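Local coordinates for protein Orf34 (Pseudomonas syringae pv. syringae, PDB 5KLP) that acetylates serine and threonine residues of host proteins from acetyl-CoA, and itself on lysine, with inositol hexakisphosphate as cofactor, disrupting host microtubules and plant immunity, at residues A[110-115]-A[156-161]; A[180-185]-A[259-264]; A[265-270]-A[298-303]. The protein carries 10 engineered substitutions. One frame throughout, in Å; residues are numbered along the deposited sequence.

Contact 1 (A[110-115]-A[156-161]); sequences FPQTCP and QRHNLT
Two flat groups, the side-chain amide of Gln112 and the imidazole of His158, meet at an oblique angle, their planes 58° apart, with Gln112 NE2 3.9 Å from His158 CE1. A water joins them: it donates to Gln112 OE1 (2.7 Å) and is hydrogen-bonded to His158 ND1 and to Thr161 OG1. The same water sits at the edge of the Phe110 ring, in its plane. Gln112 reaches this spot through a chain bent at chi2 (-64°), which brings OE1 beside Arg157 CB. Against Gln112 CB, at 3.5 Å, lies Arg157 CD; the two side chains cross at about a right angle, and the arginine runs on, extended, to Gln154 and a bound citrate. A second water ties backbone to backbone, accepting from Thr113 N (2.9 Å) and donating to Arg157 O. Farther along, Leu160 CD2 packs on Thr113 O (3.5 Å) and Pro115 CA, while the proline ring lies on the side chain of Gln156, Pro115 CG 3.6 Å from Gln156 CG. No direct hydrogen bond crosses the interface. Because His158 NE2 bonds to the catalytic Glu143, and the Arg157 side chain touches the catalytic His123, the water-mediated packing of loop on helix forms second-shell structure beside the active site of this YopJ-family acetyltransferase, a family placed in the CA peptidase clan.

Contact 2 (A[180-185]-A[259-264]); sequences TQAAAT and DFYKHG. Engineered in segment 180-185: Ala183 (natural residue Gln), Ala184 (natural residue Lys). With IHP (inositol hexakisphosphate), chain D.
Backbone meets backbone most closely where Ala182 and Gly264 pass with their CA atoms 4.4 Å apart. Two turns shape the approach: residues 180-182 form an ST turn, in which Thr180 OG1 accepts from Ala182 N at 158°, and Tyr261 to Gly264 make a type I beta turn closed by Gly264 N on Tyr261 O (3.1 Å). Gly264 CA directs a C-H toward Ala182 O, a CA-H...O contact of 3.5 Å where the two segments pass with no side chain between them. The one conventional hydrogen bond across the interface comes from Tyr261. Its OH donates to Thr180 O at 2.7 Å, in the carbonyl plane and on a lone pair, with a C=O...donor angle of 114°; the carbonyl oxygen in turn lies at the edge of the tyrosine ring. Thr180 CB rests beside the same hydroxyl, and a chi1 of 73° turns its OG1 back over its own backbone, within reach of Ala182 N; OG1 bonds to Tyr196 of helix 189-202 as well. That tyrosine hydroxyl also bonds to Phe260 O, so one side chain joins both segments. Ala182 CB touches Phe260 O and packs obliquely on the Tyr261 ring. Ala183 and the neighbouring Ala184 are engineered, and Ala184 and Thr185 occupy positions of the CoA site. From the turn, Lys262 and His263 reach away from the 180-185 loop into the inositol hexakisphosphate pocket, where both grip one phosphate. Lys262 NZ, which also bonds to Val285 O, donates to O33 of the ligand at 2.7 Å, and His263 NE2 meets its O23 at 3.0 Å, in the plane of the imidazole.

Contact 3 (A[265-270]-A[298-303]); sequences ASLTQA and QRNQAF. With IHP (inositol hexakisphosphate), chain D.
The CoA-binding residues 265-268 pack here against helix 296-302, which carries Arg299 into the inositol hexakisphosphate pocket. Asn300 contributes more than any other residue. With CG anti to the backbone N (chi1 -171°), its amide reaches across to the start of helix 267-274: OD1 lies 3.3 Å from Leu267 CB, while ND2 sits beside Ser266 O at 3.3 Å but at a poor angle for a hydrogen bond. The asparagine and leucine side chains cross at about a right angle. Gln301, bent at chi2, brings its NE2 3.4 Å from Leu267 CD2 and somewhat farther from CD1. Deeper in, Ala270 CB faces Asn300 CB. Ser266 caps the helix, its OG accepting from Gln269 N at 3.0 Å and 168°. One residue before Asn300, Arg299 leaves the helix roughly perpendicular to it and grips a single phosphate of the ligand with two nitrogens, NH1 to O34 at 2.7 Å and NH2 to O24 at 2.8 Å. Phe303 CE2 lies over the centre of one guanidinium face, 3.5 Å above its plane, and O43 of the ligand over the other; with Ser324 OG as a further partner of NH2, this should restrict how the group can turn. Helix 296-302 thus serves both sites: Asn300 meets the CoA-site residues, and Arg299 makes a bidentate arginine-phosphate pair in the inositol hexakisphosphate pocket of this YopJ-family acetyltransferase, consistent with an allosteric cofactor.

Overall arrangement
The contacts follow one another along the chain, each closing before the next opens. Contact 1 stands apart, packing helix 153-167 on the loop between strands 105-110 and 125-130 of the mixed sheet; its centre is 21 Å from that of contact 2 and 30 Å from that of contact 3, which lies across the chain's centre from it. Contacts 2 and 3, with centres 10 Å apart, touch directly: Gln181 O meets Gln269 NE2, and Lys262 O meets Arg299 NE. Both also hold the same inositol hexakisphosphate. The loop after strand 175-179, which leads to the catalytic Cys189, therefore connects with the cofactor pocket, consistent with allosteric control.

Contact 1 (A[110-115]-A[156-161])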
loop_
_atom_site.group_PDB
_atom_site.type_symbol
_atom_site.label_atom_id
_atom_site.label_comp_id
_atom_site.label_asym_id
_atom_site.label_seq_id
_atom_site.Cartn_x
_atom_site.Cartn_y
_atom_site.Cartn_z
ATOM N N PHE A 110 6.403 -6.378 -2.228
ATOM C CA PHE A 110 6.813 -7.759 -2.040
ATOM C C PHE A 110 5.836 -8.445 -1.108
ATOM O O PHE A 110 5.217 -7.795 -0.268
ATOM C CB PHE A 110 8.250 -7.839 -1.496
ATOM C CG PHE A 110 8.459 -7.081 -0.212
ATOM C CD1 PHE A 110 8.227 -7.681 1.014
ATOM C CD2 PHE A 110 8.885 -5.762 -0.238
ATOM C CE1 PHE A 110 8.426 -6.968 2.215
ATOM C CE2 PHE A 110 9.078 -5.038 0.952
ATOM C CZ PHE A 110 8.848 -5.647 2.174
ATOM N N PRO A 111 5.682 -9.761 -1.264
ATOM C CA PRO A 111 4.810 -10.519 -0.372
ATOM C C PRO A 111 5.537 -10.817 0.935
ATOM O O PRO A 111 6.756 -10.615 1.001
ATOM C CB PRO A 111 4.539 -11.793 -1.167
ATOM C CG PRO A 111 5.839 -12.003 -1.925
ATOM C CD PRO A 111 6.287 -10.618 -2.303
ATOM N N GLN A 112 4.808 -11.269 1.949
ATOM C CA GLN A 112 5.425 -11.716 3.191
ATOM C C GLN A 112 5.903 -13.154 3.059
ATOM O O GLN A 112 5.384 -13.909 2.240
ATOM C CB GLN A 112 4.452 -11.609 4.357
ATOM C CG GLN A 112 3.831 -10.236 4.499
ATOM C CD GLN A 112 4.851 -9.165 4.832
ATOM O OE1 GLN A 112 5.796 -9.397 5.580
ATOM N NE2 GLN A 112 4.672 -7.987 4.255
ATOM N N THR A 113 6.869 -13.539 3.885
ATOM C CA THR A 113 7.392 -14.903 3.854
ATOM C C THR A 113 7.184 -15.623 5.197
ATOM O O THR A 113 7.351 -15.041 6.265
ATOM C CB THR A 113 8.881 -14.884 3.493
ATOM O OG1 THR A 113 9.055 -14.242 2.222
ATOM C CG2 THR A 113 9.457 -16.298 3.460
ATOM N N CYS A 114 6.792 -16.885 5.140
ATOM C CA CYS A 114 6.719 -17.720 6.323
ATOM C C CYS A 114 8.124 -18.176 6.725
ATOM O O CYS A 114 8.808 -18.818 5.947
ATOM C CB CYS A 114 5.815 -18.921 6.047
ATOM S SG CYS A 114 5.757 -20.111 7.381
ATOM N N PRO A 115 8.558 -17.831 7.943
ATOM C CA PRO A 115 9.895 -18.124 8.476
ATOM C C PRO A 115 10.219 -19.612 8.502
ATOM O O PRO A 115 11.370 -19.997 8.289
ATOM C CB PRO A 115 9.832 -17.575 9.908
ATOM C CG PRO A 115 8.748 -16.570 9.884
ATOM C CD PRO A 115 7.737 -17.077 8.901
ATOM N N GLN A 156 4.895 -11.943 12.861
ATOM C CA GLN A 156 6.025 -12.855 12.673
ATOM C C GLN A 156 6.703 -12.625 11.307
ATOM O O GLN A 156 7.934 -12.670 11.186
ATOM C CB GLN A 156 5.537 -14.312 12.804
ATOM C CG GLN A 156 6.542 -15.382 12.411
ATOM C CD GLN A 156 5.875 -16.703 11.989
ATOM O OE1 GLN A 156 4.839 -16.708 11.312
ATOM N NE2 GLN A 156 6.470 -17.820 12.393
ATOM N N ARG A 157 5.892 -12.339 10.292
ATOM C CA ARG A 157 6.397 -12.088 8.943
ATOM C C ARG A 157 7.163 -10.756 8.871
ATOM O O ARG A 157 8.214 -10.669 8.220
ATOM C CB ARG A 157 5.242 -12.101 7.933
ATOM C CG ARG A 157 4.528 -13.456 7.806
ATOM C CD ARG A 157 3.147 -13.274 7.173
ATOM N NE ARG A 157 2.303 -14.448 7.349
ATOM C CZ ARG A 157 0.979 -14.440 7.237
ATOM N NH1 ARG A 157 0.329 -13.307 6.952
ATOM N NH2 ARG A 157 0.309 -15.567 7.412
ATOM N N HIS A 158 6.633 -9.717 9.518
ATOM C CA HIS A 158 7.338 -8.424 9.596
ATOM C C HIS A 158 8.661 -8.554 10.366
ATOM O O HIS A 158 9.677 -7.982 9.976
ATOM C CB HIS A 158 6.458 -7.352 10.251
ATOM C CG HIS A 158 5.433 -6.766 9.327
ATOM N ND1 HIS A 158 5.761 -6.211 8.111
ATOM C CD2 HIS A 158 4.089 -6.639 9.448
ATOM C CE1 HIS A 158 4.665 -5.767 7.521
ATOM N NE2 HIS A 158 3.640 -6.010 8.313
ATOM N N ASN A 159 8.645 -9.312 11.458
ATOM C CA ASN A 159 9.871 -9.563 12.217
ATOM C C ASN A 159 10.931 -10.279 11.384
ATOM O O ASN A 159 12.130 -10.017 11.536
ATOM C CB ASN A 159 9.563 -10.360 13.494
ATOM C CG ASN A 159 9.150 -9.448 14.649
ATOM O OD1 ASN A 159 9.634 -8.320 14.753
ATOM N ND2 ASN A 159 8.249 -9.925 15.505
ATOM N N LEU A 160 10.502 -11.192 10.513
ATOM C CA LEU A 160 11.452 -11.854 9.624
ATOM C C LEU A 160 12.147 -10.816 8.726
ATOM O O LEU A 160 13.365 -10.822 8.588
ATOM C CB LEU A 160 10.755 -12.937 8.782
ATOM C CG LEU A 160 11.635 -13.727 7.808
ATOM C CD1 LEU A 160 12.749 -14.484 8.566
ATOM C CD2 LEU A 160 10.805 -14.705 6.977
ATOM N N THR A 161 11.367 -9.922 8.129
ATOM C CA THR A 161 11.919 -8.853 7.300
ATOM C C THR A 161 12.911 -7.993 8.087
ATOM O O THR A 161 14.028 -7.731 7.632
ATOM C CB THR A 161 10.791 -7.967 6.735
ATOM O OG1 THR A 161 9.887 -8.790 6.002
ATOM C CG2 THR A 161 11.343 -6.871 5.803
HETATM O O HOH W 1 7.529 -7.309 5.939
HETATM O O HOH W 2 8.294 -11.696 5.560
#

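Contact 2 (A[180-185]-A[259-264])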
loop_
_atom_site.group_PDB
_atom_site.type_symbol
_atom_site.label_atom_id
_atom_site.label_comp_id
_atom_site.label_asym_id
_atom_site.label_seq_id
_atom_site.Cartn_x
_atom_site.Cartn_y
_atom_site.Cartn_z
ATOM N N THR A 180 -1.618 1.409 8.170
ATOM C CA THR A 180 -2.704 2.328 7.816
ATOM C C THR A 180 -4.102 1.796 8.173
ATOM O O THR A 180 -4.990 2.584 8.481
ATOM C CB THR A 180 -2.692 2.682 6.303
ATOM O OG1 THR A 180 -3.138 1.558 5.535
ATOM C CG2 THR A 180 -1.291 3.074 5.835
ATOM N N GLN A 181 -4.276 0.472 8.185
ATOM C CA GLN A 181 -5.600 -0.168 8.377
ATOM C C GLN A 181 -6.618 0.237 7.320
ATOM O O GLN A 181 -7.832 0.200 7.567
ATOM C CB GLN A 181 -6.185 0.151 9.777
ATOM C CG GLN A 181 -5.225 -0.161 10.941
ATOM C CD GLN A 181 -5.853 0.068 12.315
ATOM O OE1 GLN A 181 -7.073 0.248 12.442
ATOM N NE2 GLN A 181 -5.016 0.056 13.356
ATOM N N ALA A 182 -6.146 0.628 6.137
ATOM C CA ALA A 182 -7.082 1.006 5.089
ATOM C C ALA A 182 -7.777 -0.239 4.506
ATOM O O ALA A 182 -8.952 -0.188 4.158
ATOM C CB ALA A 182 -6.368 1.806 3.987
ATOM N N ALA A 183 -7.049 -1.350 4.417
ATOM C CA ALA A 183 -7.582 -2.584 3.825
ATOM C C ALA A 183 -8.388 -3.365 4.850
ATOM O O ALA A 183 -7.903 -3.630 5.952
ATOM C CB ALA A 183 -6.457 -3.454 3.286
ATOM N N ALA A 184 -9.597 -3.761 4.474
ATOM C CA ALA A 184 -10.473 -4.516 5.366
ATOM C C ALA A 184 -10.134 -6.002 5.356
ATOM O O ALA A 184 -10.437 -6.722 6.300
ATOM C CB ALA A 184 -11.920 -4.307 4.980
ATOM N N THR A 185 -9.527 -6.460 4.266
ATOM C CA THR A 185 -9.065 -7.841 4.157
ATOM C C THR A 185 -7.667 -7.848 3.569
ATOM O O THR A 185 -7.110 -6.799 3.267
ATOM C CB THR A 185 -9.987 -8.711 3.276
ATOM O OG1 THR A 185 -9.849 -8.329 1.903
ATOM C CG2 THR A 185 -11.436 -8.554 3.692
ATOM N N ASP A 259 -4.223 10.915 1.010
ATOM C CA ASP A 259 -4.072 10.058 -0.176
ATOM C C ASP A 259 -4.166 8.588 0.175
ATOM O O ASP A 259 -4.752 7.792 -0.560
ATOM C CB ASP A 259 -2.702 10.290 -0.822
ATOM C CG ASP A 259 -2.503 11.717 -1.283
ATOM O OD1 ASP A 259 -2.690 12.650 -0.455
ATOM O OD2 ASP A 259 -2.089 11.894 -2.445
ATOM N N PHE A 260 -3.576 8.228 1.313
ATOM C CA PHE A 260 -3.431 6.816 1.672
ATOM C C PHE A 260 -4.714 6.215 2.228
ATOM O O PHE A 260 -4.762 5.026 2.543
ATOM C CB PHE A 260 -2.252 6.664 2.652
ATOM C CG PHE A 260 -0.918 6.859 1.983
ATOM C CD1 PHE A 260 -0.428 8.139 1.743
ATOM C CD2 PHE A 260 -0.189 5.753 1.512
ATOM C CE1 PHE A 260 0.788 8.322 1.086
ATOM C CE2 PHE A 260 1.022 5.924 0.861
ATOM C CZ PHE A 260 1.515 7.215 0.644
ATOM N N TYR A 261 -5.774 7.016 2.308
ATOM C CA TYR A 261 -7.038 6.512 2.830
ATOM C C TYR A 261 -8.170 6.568 1.814
ATOM O O TYR A 261 -9.291 6.172 2.113
ATOM C CB TYR A 261 -7.418 7.266 4.124
ATOM C CG TYR A 261 -6.593 6.760 5.284
ATOM C CD1 TYR A 261 -6.966 5.605 5.964
ATOM C CD2 TYR A 261 -5.390 7.372 5.634
ATOM C CE1 TYR A 261 -6.195 5.098 6.992
ATOM C CE2 TYR A 261 -4.609 6.876 6.670
ATOM C CZ TYR A 261 -5.023 5.743 7.349
ATOM O OH TYR A 261 -4.258 5.224 8.362
ATOM N N LYS A 262 -7.869 7.030 0.606
ATOM C CA LYS A 262 -8.879 7.151 -0.438
ATOM C C LYS A 262 -9.566 5.823 -0.813
ATOM O O LYS A 262 -10.730 5.816 -1.227
ATOM C CB LYS A 262 -8.250 7.767 -1.700
ATOM C CG LYS A 262 -7.931 9.237 -1.592
ATOM C CD LYS A 262 -7.446 9.804 -2.913
ATOM C CE LYS A 262 -8.597 9.957 -3.922
ATOM N NZ LYS A 262 -8.159 10.655 -5.176
ATOM N N HIS A 263 -8.851 4.707 -0.689
ATOM C CA HIS A 263 -9.420 3.400 -1.044
ATOM C C HIS A 263 -9.794 2.567 0.173
ATOM O O HIS A 263 -10.015 1.359 0.060
ATOM C CB HIS A 263 -8.434 2.634 -1.929
ATOM C CG HIS A 263 -8.119 3.356 -3.196
ATOM N ND1 HIS A 263 -9.070 3.590 -4.166
ATOM C CD2 HIS A 263 -6.991 3.973 -3.617
ATOM C CE1 HIS A 263 -8.532 4.287 -5.148
ATOM N NE2 HIS A 263 -7.271 4.534 -4.840
ATOM N N GLY A 264 -9.865 3.226 1.327
ATOM C CA GLY A 264 -10.270 2.587 2.562
ATOM C C GLY A 264 -11.643 1.963 2.395
ATOM O O GLY A 264 -12.564 2.588 1.864
HETATM C C1 IHP D . -5.584 9.338 -11.616
HETATM C C2 IHP D . -5.676 8.434 -10.305
HETATM C C3 IHP D . -7.035 8.145 -9.561
HETATM C C4 IHP D . -8.289 8.928 -10.173
HETATM C C5 IHP D . -8.022 10.160 -11.019
HETATM C C6 IHP D . -7.047 9.698 -12.094
HETATM O O11 IHP D . -4.799 10.374 -11.465
HETATM P P1 IHP D . -3.410 10.847 -12.310
HETATM O O21 IHP D . -2.383 11.423 -11.338
HETATM O O31 IHP D . -3.769 11.932 -13.330
HETATM O O41 IHP D . -2.723 9.730 -13.078
HETATM O O12 IHP D . -4.680 8.705 -9.394
HETATM P P2 IHP D . -3.571 7.478 -9.082
HETATM O O22 IHP D . -2.843 7.093 -10.387
HETATM O O32 IHP D . -2.522 7.824 -8.020
HETATM O O42 IHP D . -4.349 6.209 -8.657
HETATM O O13 IHP D . -6.841 8.465 -8.343
HETATM P P3 IHP D . -6.861 7.665 -6.860
HETATM O O23 IHP D . -5.899 6.495 -6.649
HETATM O O33 IHP D . -6.348 8.880 -6.091
HETATM O O43 IHP D . -8.254 7.256 -6.389
HETATM O O14 IHP D . -9.202 9.218 -9.235
HETATM P P4 IHP D . -10.525 8.316 -8.982
HETATM O O24 IHP D . -10.204 7.058 -8.173
HETATM O O34 IHP D . -11.639 9.113 -8.272
HETATM O O44 IHP D . -11.123 7.845 -10.321
HETATM O O15 IHP D . -7.706 11.285 -10.358
HETATM P P5 IHP D . -8.720 12.655 -10.295
HETATM O O25 IHP D . -10.126 12.312 -10.801
HETATM O O35 IHP D . -8.862 13.169 -8.836
HETATM O O45 IHP D . -8.194 13.811 -11.151
HETATM O O16 IHP D . -7.011 10.571 -13.098
HETATM P P6 IHP D . -6.822 10.177 -14.674
HETATM O O26 IHP D . -7.553 8.872 -14.986
HETATM O O36 IHP D . -7.367 11.282 -15.597
HETATM O O46 IHP D . -5.339 9.999 -15.016
#

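Contact 3 (A[265-270]-A[298-303])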
loop_
_atom_site.group_PDB
_atom_site.type_symbol
_atom_site.label_atom_id
_atom_site.label_comp_id
_atom_site.label_asym_id
_atom_site.label_seq_id
_atom_site.Cartn_x
_atom_site.Cartn_y
_atom_site.Cartn_z
ATOM N N ALA A 265 -11.784 0.728 2.850
ATOM C CA ALA A 265 -13.051 0.019 2.702
ATOM C C ALA A 265 -14.115 0.582 3.633
ATOM O O ALA A 265 -15.280 0.679 3.260
ATOM C CB ALA A 265 -12.859 -1.469 2.956
ATOM N N SER A 266 -13.709 0.986 4.833
ATOM C CA SER A 266 -14.672 1.285 5.885
ATOM C C SER A 266 -15.248 2.708 5.840
ATOM O O SER A 266 -14.522 3.709 5.923
ATOM C CB SER A 266 -14.031 1.039 7.258
ATOM O OG SER A 266 -14.893 1.471 8.294
ATOM N N LEU A 267 -16.566 2.782 5.735
ATOM C CA LEU A 267 -17.264 4.057 5.830
ATOM C C LEU A 267 -17.060 4.702 7.214
ATOM O O LEU A 267 -16.855 5.910 7.332
ATOM C CB LEU A 267 -18.757 3.853 5.554
ATOM C CG LEU A 267 -19.686 4.982 5.987
ATOM C CD1 LEU A 267 -19.359 6.283 5.251
ATOM C CD2 LEU A 267 -21.139 4.585 5.783
ATOM N N THR A 268 -17.109 3.902 8.269
ATOM C CA THR A 268 -17.017 4.490 9.602
ATOM C C THR A 268 -15.593 4.982 9.883
ATOM O O THR A 268 -15.407 6.011 10.532
ATOM C CB THR A 268 -17.474 3.511 10.694
ATOM O OG1 THR A 268 -16.763 2.276 10.577
ATOM C CG2 THR A 268 -18.961 3.258 10.546
ATOM N N GLN A 269 -14.593 4.257 9.393
ATOM C CA GLN A 269 -13.212 4.731 9.521
ATOM C C GLN A 269 -13.071 6.139 8.933
ATOM O O GLN A 269 -12.542 7.049 9.583
ATOM C CB GLN A 269 -12.248 3.766 8.829
ATOM C CG GLN A 269 -10.779 4.156 8.891
ATOM C CD GLN A 269 -9.937 3.201 8.084
ATOM O OE1 GLN A 269 -10.061 3.131 6.855
ATOM N NE2 GLN A 269 -9.094 2.430 8.768
ATOM N N ALA A 270 -13.584 6.308 7.718
ATOM C CA ALA A 270 -13.556 7.596 7.032
ATOM C C ALA A 270 -14.203 8.669 7.888
ATOM O O ALA A 270 -13.676 9.773 7.999
ATOM C CB ALA A 270 -14.250 7.505 5.682
ATOM N N GLN A 298 -17.362 11.424 1.400
ATOM C CA GLN A 298 -18.129 11.493 0.163
ATOM C C GLN A 298 -17.602 10.486 -0.846
ATOM O O GLN A 298 -18.374 9.847 -1.560
ATOM C CB GLN A 298 -18.085 12.902 -0.424
ATOM C CG GLN A 298 -18.859 13.930 0.408
ATOM C CD GLN A 298 -18.565 15.345 -0.020
ATOM O OE1 GLN A 298 -17.451 15.658 -0.441
ATOM N NE2 GLN A 298 -19.567 16.208 0.061
ATOM N N ARG A 299 -16.283 10.337 -0.894
ATOM C CA ARG A 299 -15.689 9.373 -1.801
ATOM C C ARG A 299 -16.121 7.964 -1.434
ATOM O O ARG A 299 -16.572 7.198 -2.300
ATOM C CB ARG A 299 -14.160 9.470 -1.799
ATOM C CG ARG A 299 -13.563 8.436 -2.721
ATOM C CD ARG A 299 -12.044 8.411 -2.761
ATOM N NE ARG A 299 -11.670 7.324 -3.657
ATOM C CZ ARG A 299 -11.542 7.443 -4.976
ATOM N NH1 ARG A 299 -11.710 8.618 -5.572
ATOM N NH2 ARG A 299 -11.230 6.376 -5.702
ATOM N N ASN A 300 -16.019 7.642 -0.146
ATOM C CA ASN A 300 -16.392 6.326 0.344
ATOM C C ASN A 300 -17.826 5.988 -0.031
ATOM O O ASN A 300 -18.108 4.884 -0.508
ATOM C CB ASN A 300 -16.219 6.246 1.865
ATOM C CG ASN A 300 -16.377 4.829 2.394
ATOM O OD1 ASN A 300 -17.493 4.317 2.499
ATOM N ND2 ASN A 300 -15.259 4.187 2.726
ATOM N N GLN A 301 -18.727 6.947 0.157
ATOM C CA GLN A 301 -20.128 6.737 -0.203
ATOM C C GLN A 301 -20.343 6.602 -1.710
ATOM O O GLN A 301 -21.227 5.869 -2.148
ATOM C CB GLN A 301 -21.006 7.862 0.344
ATOM C CG GLN A 301 -21.240 7.742 1.852
ATOM C CD GLN A 301 -22.243 6.653 2.219
ATOM O OE1 GLN A 301 -22.695 5.883 1.366
ATOM N NE2 GLN A 301 -22.582 6.577 3.500
ATOM N N ALA A 302 -19.542 7.301 -2.504
ATOM C CA ALA A 302 -19.694 7.226 -3.953
ATOM C C ALA A 302 -19.344 5.826 -4.461
ATOM O O ALA A 302 -19.853 5.382 -5.495
ATOM C CB ALA A 302 -18.834 8.280 -4.643
ATOM N N PHE A 303 -18.487 5.129 -3.721
ATOM C CA PHE A 303 -18.058 3.791 -4.100
ATOM C C PHE A 303 -18.691 2.695 -3.243
ATOM O O PHE A 303 -18.248 1.544 -3.273
ATOM C CB PHE A 303 -16.525 3.689 -4.025
ATOM C CG PHE A 303 -15.824 4.390 -5.152
ATOM C CD1 PHE A 303 -15.575 3.724 -6.344
ATOM C CD2 PHE A 303 -15.453 5.715 -5.040
ATOM C CE1 PHE A 303 -14.943 4.369 -7.409
ATOM C CE2 PHE A 303 -14.814 6.374 -6.096
ATOM C CZ PHE A 303 -14.555 5.692 -7.286
HETATM C C1 IHP D . -5.584 9.338 -11.616
HETATM C C2 IHP D . -5.676 8.434 -10.305
HETATM C C3 IHP D . -7.035 8.145 -9.561
HETATM C C4 IHP D . -8.289 8.928 -10.173
HETATM C C5 IHP D . -8.022 10.160 -11.019
HETATM C C6 IHP D . -7.047 9.698 -12.094
HETATM O O11 IHP D . -4.799 10.374 -11.465
HETATM P P1 IHP D . -3.410 10.847 -12.310
HETATM O O21 IHP D . -2.383 11.423 -11.338
HETATM O O31 IHP D . -3.769 11.932 -13.330
HETATM O O41 IHP D . -2.723 9.730 -13.078
HETATM O O12 IHP D . -4.680 8.705 -9.394
HETATM P P2 IHP D . -3.571 7.478 -9.082
HETATM O O22 IHP D . -2.843 7.093 -10.387
HETATM O O32 IHP D . -2.522 7.824 -8.020
HETATM O O42 IHP D . -4.349 6.209 -8.657
HETATM O O13 IHP D . -6.841 8.465 -8.343
HETATM P P3 IHP D . -6.861 7.665 -6.860
HETATM O O23 IHP D . -5.899 6.495 -6.649
HETATM O O33 IHP D . -6.348 8.880 -6.091
HETATM O O43 IHP D . -8.254 7.256 -6.389
HETATM O O14 IHP D . -9.202 9.218 -9.235
HETATM P P4 IHP D . -10.525 8.316 -8.982
HETATM O O24 IHP D . -10.204 7.058 -8.173
HETATM O O34 IHP D . -11.639 9.113 -8.272
HETATM O O44 IHP D . -11.123 7.845 -10.321
HETATM O O15 IHP D . -7.706 11.285 -10.358
HETATM P P5 IHP D . -8.720 12.655 -10.295
HETATM O O25 IHP D . -10.126 12.312 -10.801
HETATM O O35 IHP D . -8.862 13.169 -8.836
HETATM O O45 IHP D . -8.194 13.811 -11.151
HETATM O O16 IHP D . -7.011 10.571 -13.098
HETATM P P6 IHP D . -6.822 10.177 -14.674
HETATM O O26 IHP D . -7.553 8.872 -14.986
HETATM O O36 IHP D . -7.367 11.282 -15.597
HETATM O O46 IHP D . -5.339 9.999 -15.016
#